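Long-range contact in E3 19 kDa protein (Human adenovirus E serotype 4, PDB 5IRO), which probably binds class I MHC heavy chains and retains them in the endoplasmic reticulum, keeping them from the surface of infected cells: residues Y67-P72 against R79-T84. Residues are numbered along the deposited sequence; the frame is centred on the assembly and turned at random.
Sequences YTVSVP and RTVNNT
Arg79 faces Val71 in a hydrogen-bonded pair of the antiparallel hairpin formed by strands 66-72 and 78-84, within the GP19K family region of this piece of a longer membrane protein. Its N reaches Val71 O at 2.9 Å, and its O accepts Val71 N. The extended side chain then leads away from residues 67-72, fitting for a long, charged residue at an exposed edge. Thr80 projects from the other face, opposite Ser70. Its OG1 lies beside its own backbone N (chi1 -70°) and shares a hydrogen bond with Ser70 OG at 3.1 Å; the other branch, CG2, rests on Thr68 CB. A threonine thus offers a polar and an apolar arm to two neighbours at once. Val81 pairs with Val69 through two backbone bonds, and on the face that also carries Arg79, CG1 of Val69 packs alongside CB of Val81 at 3.8 Å; beta-branched residues suit such extended backbone. Asn82, poorly ordered, brings OD1 near Thr68 CG2 on the face of Thr80, an exposed place that suits a polar amide. Asn83 bonds through N and O to Tyr67 O and N, a third hydrogen-bonded pair, and its CB sits over the Tyr67 ring, offset toward the rim, 4.1 Å from the centroid; the buried tyrosine offers a flat face to this CH2 group in a CH-pi contact. Thr68 and Ser70 bond to Gln45 and Ala43, so strand 66-72 is the middle one of three. Register here thus rests on six main-chain bonds, to which side chains add a hydroxyl pair and apolar contacts.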
# COMPACT_ATOMS: atom_id res chain seq x y z
N TYR D 67 19.99 -20.70 -11.79
CA TYR D 67 18.97 -21.22 -10.89
C TYR D 67 18.70 -22.69 -11.20
O TYR D 67 18.83 -23.12 -12.34
CB TYR D 67 17.70 -20.37 -10.95
CG TYR D 67 17.07 -20.27 -12.32
CD1 TYR D 67 15.92 -20.99 -12.65
CD2 TYR D 67 17.61 -19.44 -13.30
CE1 TYR D 67 15.35 -20.89 -13.90
CE2 TYR D 67 17.04 -19.34 -14.55
CZ TYR D 67 15.91 -20.07 -14.84
OH TYR D 67 15.34 -19.96 -16.09
N THR D 68 18.31 -23.45 -10.18
CA THR D 68 18.11 -24.88 -10.35
C THR D 68 16.63 -25.24 -10.40
O THR D 68 15.82 -24.67 -9.66
CB THR D 68 18.77 -25.69 -9.21
OG1 THR D 68 18.31 -25.23 -7.94
CG2 THR D 68 20.27 -25.57 -9.27
N VAL D 69 16.30 -26.18 -11.27
CA VAL D 69 14.93 -26.68 -11.37
C VAL D 69 14.91 -28.19 -11.13
O VAL D 69 15.48 -28.96 -11.90
CB VAL D 69 14.27 -26.32 -12.73
CG1 VAL D 69 15.19 -26.66 -13.90
CG2 VAL D 69 12.91 -26.99 -12.87
N SER D 70 14.27 -28.60 -10.05
CA SER D 70 14.20 -30.00 -9.68
C SER D 70 12.92 -30.56 -10.27
O SER D 70 11.82 -30.12 -9.91
CB SER D 70 14.22 -30.17 -8.16
OG SER D 70 15.32 -29.48 -7.58
N VAL D 71 13.06 -31.54 -11.16
CA VAL D 71 11.90 -32.12 -11.84
C VAL D 71 12.01 -33.63 -12.02
O VAL D 71 13.01 -34.13 -12.53
CB VAL D 71 11.68 -31.48 -13.23
CG1 VAL D 71 10.96 -30.15 -13.10
CG2 VAL D 71 13.00 -31.31 -13.96
N PRO D 72 10.97 -34.37 -11.61
CA PRO D 72 10.91 -35.83 -11.74
C PRO D 72 10.78 -36.28 -13.19
O PRO D 72 10.10 -35.62 -13.98
CB PRO D 72 9.64 -36.19 -10.96
CG PRO D 72 8.80 -34.96 -11.03
CD PRO D 72 9.77 -33.82 -10.93
N ARG D 79 15.43 -35.22 -11.41
CA ARG D 79 16.69 -34.67 -11.88
C ARG D 79 16.66 -33.15 -11.75
O ARG D 79 15.67 -32.50 -12.10
CB ARG D 79 16.99 -35.07 -13.33
CG ARG D 79 18.30 -34.46 -13.81
CD ARG D 79 18.84 -35.04 -15.10
NE ARG D 79 20.11 -34.40 -15.45
CZ ARG D 79 20.25 -33.47 -16.38
NH1 ARG D 79 19.20 -33.05 -17.07
NH2 ARG D 79 21.44 -32.94 -16.62
N THR D 80 17.75 -32.60 -11.21
CA THR D 80 17.89 -31.17 -11.04
C THR D 80 18.69 -30.60 -12.21
O THR D 80 19.76 -31.11 -12.55
CB THR D 80 18.62 -30.84 -9.72
OG1 THR D 80 17.75 -31.13 -8.61
CG2 THR D 80 19.02 -29.37 -9.67
N VAL D 81 18.17 -29.54 -12.83
CA VAL D 81 18.78 -28.96 -14.02
C VAL D 81 19.18 -27.51 -13.75
O VAL D 81 18.37 -26.72 -13.27
CB VAL D 81 17.83 -29.03 -15.23
CG1 VAL D 81 18.35 -28.18 -16.38
CG2 VAL D 81 17.63 -30.47 -15.67
N ASN D 82 20.43 -27.18 -14.05
CA ASN D 82 20.92 -25.82 -13.88
C ASN D 82 20.63 -24.96 -15.11
O ASN D 82 20.99 -25.33 -16.23
CB ASN D 82 22.42 -25.82 -13.58
CG ASN D 82 22.73 -26.26 -12.17
OD1 ASN D 82 21.89 -26.84 -11.49
ND2 ASN D 82 23.95 -25.98 -11.71
N ASN D 83 19.98 -23.82 -14.90
CA ASN D 83 19.71 -22.90 -15.99
C ASN D 83 20.33 -21.53 -15.74
O ASN D 83 20.19 -20.98 -14.65
CB ASN D 83 18.20 -22.76 -16.20
CG ASN D 83 17.62 -23.90 -17.01
OD1 ASN D 83 18.33 -24.60 -17.72
ND2 ASN D 83 16.31 -24.10 -16.90
N THR D 84 21.00 -20.98 -16.75
CA THR D 84 21.63 -19.68 -16.59
C THR D 84 20.82 -18.58 -17.28
O THR D 84 20.67 -18.58 -18.50
CB THR D 84 23.11 -19.67 -17.09
OG1 THR D 84 23.63 -18.34 -17.03
CG2 THR D 84 23.22 -20.20 -18.51